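Local atomic coordinates of Cfl (Pectobacterium brasiliense, PDB entry 7A9J), a protein that probably joins carboxylic acids to amines or coenzyme A as an ATP-dependent, AMP-forming ligase related to medium-chain acyl-CoA synthetases. Residues K367-R381 and S400-Q412. The protein carries 1 engineered substitution. Sequence-based numbering, arbitrary orientation.
Sequences KINNTQSSNGELLIR and SDRWLATGDLVRQ
With CG anti to the backbone N in both Lys367 (chi1 160°) and Arg381 (chi1 -167°), and a bend at chi3 turning their ends, the two basic chains meet the indole of Trp403 from opposite faces. Lys367 lays CE over the five-membered ring of Trp403 in a CH-pi contact and NZ 3.8 Å from that ring's centroid, a cation-pi contact. Across the indole, Arg381 CB makes a CH-pi contact with the six-membered ring, while its guanidinium, tilted 35° from the indole plane, overlaps the rim at Trp403 CZ2. Arg381 NH2 forms a salt bridge with Glu365, which probably helps to set the rotation of the group.

This sandwich closes one end of an antiparallel strand pair with a beta bulge that coincides with a corner. Ile380 pairs with Leu404 and Gly376 with Val410, but the register slips by two between Glu377 and Leu379, where the partner strand turns at Gly407. There Leu378 O accepts from both Thr406 N (3.1 Å) and Thr406 OG1 (2.7 Å), and OG1 in turn receives Asp408 N in an ST turn. The extended Glu377 presents OE2, on its anti side, to Gly407 N at 2.8 Å. Beyond the corner, Val410 CG2 packs 3.8 Å from Ile368 CG1, and Arg411 NH1 donates to Asn375 OD1 at 3.0 Å.

Strand 376-381, in the AMP-binding region of this ATP-dependent enzyme, is thus flanked by strand 365-368 and the bent pair 404-406 and 408-412. Strand 418-423 continues the pairing, and Tyr334 of strand 331-335, a ligand-pocket residue, touches Leu378 and hydrogen-bonds Asp408, which also salt-bridges Arg423.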
loop_
_atom_site.group_PDB
_atom_site.type_symbol
_atom_site.label_atom_id
_atom_site.label_comp_id
_atom_site.label_asym_id
_atom_site.label_seq_id
_atom_site.Cartn_x
_atom_site.Cartn_y
_atom_site.Cartn_z
ATOM N N LYS A 367 6.018 20.190 -5.841
ATOM C CA LYS A 367 5.651 21.584 -5.863
ATOM C C LYS A 367 4.497 21.757 -4.891
ATOM O O LYS A 367 3.615 20.897 -4.789
ATOM C CB LYS A 367 5.276 22.049 -7.289
ATOM C CG LYS A 367 4.449 23.314 -7.365
ATOM C CD LYS A 367 4.432 23.873 -8.791
ATOM C CE LYS A 367 4.190 22.760 -9.815
ATOM N NZ LYS A 367 4.021 23.333 -11.188
ATOM N N ILE A 368 4.518 22.845 -4.151
ATOM C CA ILE A 368 3.456 23.146 -3.211
ATOM C C ILE A 368 2.736 24.356 -3.749
ATOM O O ILE A 368 3.335 25.419 -3.967
ATOM C CB ILE A 368 4.001 23.371 -1.796
ATOM C CG1 ILE A 368 4.705 22.077 -1.339
ATOM C CG2 ILE A 368 2.879 23.756 -0.861
ATOM C CD1 ILE A 368 5.618 22.246 -0.180
ATOM N N ASN A 369 1.457 24.180 -4.012
ATOM C CA ASN A 369 0.710 25.185 -4.748
ATOM C C ASN A 369 0.731 26.497 -3.989
ATOM O O ASN A 369 0.482 26.510 -2.787
ATOM C CB ASN A 369 -0.701 24.655 -4.946
ATOM C CG ASN A 369 -1.172 24.844 -6.336
ATOM O OD1 ASN A 369 -1.088 23.945 -7.178
ATOM N ND2 ASN A 369 -1.635 26.039 -6.611
ATOM N N ASN A 370 1.107 27.582 -4.688
ATOM C CA ASN A 370 1.283 28.901 -4.072
ATOM C C ASN A 370 -0.078 29.432 -3.687
ATOM O O ASN A 370 -0.913 29.729 -4.549
ATOM C CB ASN A 370 1.991 29.882 -5.007
ATOM C CG ASN A 370 2.176 31.282 -4.379
ATOM O OD1 ASN A 370 1.204 32.038 -4.176
ATOM N ND2 ASN A 370 3.433 31.638 -4.092
ATOM N N THR A 371 -0.305 29.555 -2.392
ATOM C CA THR A 371 -1.552 30.112 -1.898
ATOM C C THR A 371 -1.308 31.460 -1.231
ATOM O O THR A 371 -2.130 31.894 -0.416
ATOM C CB THR A 371 -2.238 29.138 -0.928
ATOM O OG1 THR A 371 -1.410 28.967 0.235
ATOM C CG2 THR A 371 -2.516 27.725 -1.588
ATOM N N GLN A 372 -0.184 32.126 -1.562
ATOM C CA GLN A 372 0.301 33.282 -0.802
ATOM C C GLN A 372 0.377 32.966 0.694
ATOM O O GLN A 372 -0.021 33.768 1.544
ATOM C CB GLN A 372 -0.564 34.511 -1.067
ATOM C CG GLN A 372 -0.333 35.114 -2.425
ATOM C CD GLN A 372 1.068 35.714 -2.565
ATOM O OE1 GLN A 372 1.377 36.728 -1.944
ATOM N NE2 GLN A 372 1.912 35.065 -3.370
ATOM N N SER A 373 0.888 31.771 1.008
ATOM C CA SER A 373 1.073 31.307 2.383
ATOM C C SER A 373 2.028 30.123 2.341
ATOM O O SER A 373 2.376 29.640 1.260
ATOM C CB SER A 373 -0.256 30.909 3.031
ATOM O OG SER A 373 -0.407 29.504 2.952
ATOM N N SER A 374 2.436 29.624 3.526
ATOM C CA SER A 374 3.349 28.485 3.528
ATOM C C SER A 374 2.650 27.150 3.270
ATOM O O SER A 374 3.346 26.139 3.048
ATOM C CB SER A 374 4.118 28.398 4.853
ATOM O OG SER A 374 3.225 28.258 5.949
ATOM N N ASN A 375 1.308 27.092 3.324
ATOM C CA ASN A 375 0.604 25.795 3.183
ATOM C C ASN A 375 -0.058 25.682 1.809
ATOM O O ASN A 375 -0.684 26.648 1.338
ATOM C CB ASN A 375 -0.476 25.680 4.273
ATOM C CG ASN A 375 0.070 25.968 5.674
ATOM O OD1 ASN A 375 1.228 25.650 5.984
ATOM N ND2 ASN A 375 -0.753 26.516 6.524
ATOM N N GLY A 376 0.059 24.512 1.160
ATOM C CA GLY A 376 -0.691 24.406 -0.078
ATOM C C GLY A 376 -0.789 22.971 -0.535
ATOM O O GLY A 376 -0.249 22.060 0.092
ATOM N N GLU A 377 -1.499 22.777 -1.643
ATOM C CA GLU A 377 -1.617 21.427 -2.198
ATOM C C GLU A 377 -0.281 20.859 -2.676
ATOM O O GLU A 377 0.471 21.519 -3.397
ATOM C CB GLU A 377 -2.628 21.414 -3.355
ATOM C CG GLU A 377 -2.829 19.977 -3.844
ATOM C CD GLU A 377 -3.918 19.818 -4.903
ATOM O OE1 GLU A 377 -4.374 20.845 -5.471
ATOM O OE2 GLU A 377 -4.290 18.647 -5.163
ATOM N N LEU A 378 -0.008 19.617 -2.283
ATOM C CA LEU A 378 1.180 18.883 -2.707
ATOM C C LEU A 378 0.974 18.360 -4.124
ATOM O O LEU A 378 0.012 17.618 -4.381
ATOM C CB LEU A 378 1.453 17.722 -1.765
ATOM C CG LEU A 378 2.535 16.767 -2.167
ATOM C CD1 LEU A 378 3.828 17.542 -2.273
ATOM C CD2 LEU A 378 2.574 15.665 -1.087
ATOM N N LEU A 379 1.870 18.766 -5.022
ATOM C CA LEU A 379 1.976 18.262 -6.384
ATOM C C LEU A 379 3.276 17.480 -6.534
ATOM O O LEU A 379 4.307 17.866 -5.983
ATOM C CB LEU A 379 1.965 19.424 -7.385
ATOM C CG LEU A 379 0.917 20.530 -7.217
ATOM C CD1 LEU A 379 0.956 21.519 -8.370
ATOM C CD2 LEU A 379 -0.410 19.873 -7.119
ATOM N N ILE A 380 3.249 16.382 -7.288
ATOM C CA ILE A 380 4.400 15.480 -7.311
ATOM C C ILE A 380 4.706 15.081 -8.747
ATOM O O ILE A 380 3.797 14.765 -9.520
ATOM C CB ILE A 380 4.196 14.210 -6.450
ATOM C CG1 ILE A 380 3.915 14.598 -4.990
ATOM C CG2 ILE A 380 5.469 13.275 -6.535
ATOM C CD1 ILE A 380 3.341 13.442 -4.215
ATOM N N ARG A 381 5.991 15.084 -9.095
ATOM C CA ARG A 381 6.463 14.414 -10.290
ATOM C C ARG A 381 7.464 13.320 -9.893
ATOM O O ARG A 381 8.381 13.565 -9.100
ATOM C CB ARG A 381 7.084 15.433 -11.254
ATOM C CG ARG A 381 7.324 14.896 -12.647
ATOM C CD ARG A 381 7.281 16.106 -13.630
ATOM N NE ARG A 381 8.319 17.079 -13.301
ATOM C CZ ARG A 381 8.412 18.295 -13.834
ATOM N NH1 ARG A 381 7.523 18.690 -14.733
ATOM N NH2 ARG A 381 9.403 19.110 -13.468
ATOM N N SER A 400 5.503 13.396 -19.991
ATOM C CA SER A 400 6.447 13.014 -18.939
ATOM C C SER A 400 6.731 14.149 -17.959
ATOM O O SER A 400 7.332 13.907 -16.904
ATOM C CB SER A 400 7.766 12.496 -19.551
ATOM O OG SER A 400 8.612 13.549 -19.987
ATOM N N ASP A 401 6.293 15.368 -18.260
ATOM C CA ASP A 401 6.489 16.493 -17.366
ATOM C C ASP A 401 5.296 16.746 -16.452
ATOM O O ASP A 401 5.374 17.638 -15.605
ATOM C CB ASP A 401 6.810 17.757 -18.180
ATOM C CG ASP A 401 5.758 18.069 -19.258
ATOM O OD1 ASP A 401 4.645 17.488 -19.250
ATOM O OD2 ASP A 401 6.064 18.915 -20.125
ATOM N N ARG A 402 4.214 15.979 -16.586
ATOM C CA ARG A 402 2.991 16.255 -15.836
ATOM C C ARG A 402 3.232 16.194 -14.326
ATOM O O ARG A 402 4.024 15.378 -13.838
ATOM C CB ARG A 402 1.909 15.244 -16.226
ATOM C CG ARG A 402 2.295 13.811 -15.892
ATOM C CD ARG A 402 1.272 12.786 -16.370
ATOM N NE ARG A 402 -0.064 13.058 -15.843
ATOM C CZ ARG A 402 -0.512 12.649 -14.654
ATOM N NH1 ARG A 402 0.265 11.938 -13.836
ATOM N NH2 ARG A 402 -1.750 12.959 -14.281
ATOM N N TRP A 403 2.563 17.088 -13.594
ATOM C CA TRP A 403 2.466 17.049 -12.136
ATOM C C TRP A 403 1.168 16.359 -11.728
ATOM O O TRP A 403 0.116 16.618 -12.311
ATOM C CB TRP A 403 2.485 18.466 -11.554
ATOM C CG TRP A 403 3.801 19.142 -11.778
ATOM C CD1 TRP A 403 4.176 19.881 -12.866
ATOM C CD2 TRP A 403 4.933 19.115 -10.905
ATOM N NE1 TRP A 403 5.477 20.322 -12.712
ATOM C CE2 TRP A 403 5.963 19.857 -11.516
ATOM C CE3 TRP A 403 5.176 18.526 -9.661
ATOM C CZ2 TRP A 403 7.217 20.028 -10.924
ATOM C CZ3 TRP A 403 6.423 18.712 -9.066
ATOM C CH2 TRP A 403 7.424 19.448 -9.705
ATOM N N LEU A 404 1.226 15.519 -10.704
ATOM C CA LEU A 404 0.023 14.912 -10.144
ATOM C C LEU A 404 -0.436 15.720 -8.929
ATOM O O LEU A 404 0.332 15.878 -7.978
ATOM C CB LEU A 404 0.285 13.468 -9.726
ATOM C CG LEU A 404 -0.941 12.707 -9.202
ATOM C CD1 LEU A 404 -0.859 11.238 -9.578
ATOM C CD2 LEU A 404 -1.079 12.842 -7.690
ATOM N N ALA A 405 -1.690 16.167 -8.941
ATOM C CA ALA A 405 -2.284 16.848 -7.793
ATOM C C ALA A 405 -2.813 15.820 -6.806
ATOM O O ALA A 405 -3.748 15.078 -7.117
ATOM C CB ALA A 405 -3.412 17.787 -8.238
ATOM N N THR A 406 -2.229 15.782 -5.614
ATOM C CA THR A 406 -2.558 14.737 -4.648
ATOM C C THR A 406 -3.866 14.983 -3.894
ATOM O O THR A 406 -4.402 14.031 -3.306
ATOM C CB THR A 406 -1.471 14.629 -3.599
ATOM O OG1 THR A 406 -1.411 15.890 -2.911
ATOM C CG2 THR A 406 -0.091 14.310 -4.234
ATOM N N GLY A 407 -4.331 16.220 -3.809
ATOM C CA GLY A 407 -5.444 16.585 -2.968
ATOM C C GLY A 407 -5.087 16.747 -1.506
ATOM O O GLY A 407 -5.989 16.988 -0.701
ATOM N N ASP A 408 -3.803 16.628 -1.156
ATOM C CA ASP A 408 -3.291 16.749 0.213
ATOM C C ASP A 408 -2.585 18.089 0.387
ATOM O O ASP A 408 -1.876 18.546 -0.505
ATOM C CB ASP A 408 -2.323 15.625 0.542
ATOM C CG ASP A 408 -3.016 14.249 0.606
ATOM O OD1 ASP A 408 -2.357 13.253 0.264
ATOM O OD2 ASP A 408 -4.252 14.236 0.920
ATOM N N LEU A 409 -2.815 18.714 1.528
ATOM C CA LEU A 409 -2.181 19.973 1.912
ATOM C C LEU A 409 -0.918 19.695 2.718
ATOM O O LEU A 409 -0.912 18.822 3.584
ATOM C CB LEU A 409 -3.122 20.761 2.769
ATOM C CG LEU A 409 -4.413 21.163 2.062
ATOM C CD1 LEU A 409 -5.266 22.027 2.987
ATOM C CD2 LEU A 409 -4.030 21.986 0.841
ATOM N N VAL A 410 0.135 20.450 2.459
ATOM C CA VAL A 410 1.400 20.246 3.168
ATOM C C VAL A 410 2.069 21.600 3.392
ATOM O O VAL A 410 1.693 22.641 2.829
ATOM C CB VAL A 410 2.395 19.327 2.430
ATOM C CG1 VAL A 410 1.854 17.887 2.289
ATOM C CG2 VAL A 410 2.764 19.958 1.072
ATOM N N ARG A 411 3.111 21.557 4.225
ATOM C CA ARG A 411 4.042 22.646 4.394
ATOM C C ARG A 411 5.406 22.002 4.457
ATOM O O ARG A 411 5.547 20.947 5.070
ATOM C CB ARG A 411 3.794 23.436 5.694
ATOM C CG ARG A 411 4.864 24.438 5.961
ATOM C CD ARG A 411 4.544 25.242 7.212
ATOM N NE ARG A 411 4.496 24.412 8.427
ATOM C CZ ARG A 411 3.367 24.182 9.105
ATOM N NH1 ARG A 411 2.206 24.669 8.673
ATOM N NH2 ARG A 411 3.401 23.479 10.224
ATOM N N GLN A 412 6.395 22.585 3.792
ATOM C CA GLN A 412 7.696 21.935 3.754
ATOM C C GLN A 412 8.588 22.647 4.764
ATOM O O GLN A 412 8.684 23.860 4.753
ATOM C CB GLN A 412 8.280 21.993 2.356
ATOM C CG GLN A 412 9.586 21.230 2.162
ATOM C CD GLN A 412 10.171 21.690 0.855
ATOM O OE1 GLN A 412 10.133 20.979 -0.121
ATOM N NE2 GLN A 412 10.618 22.947 0.812
HETATM O O HOH W 1 5.853 25.056 2.435
HETATM O O HOH W 2 3.236 13.265 -11.780
#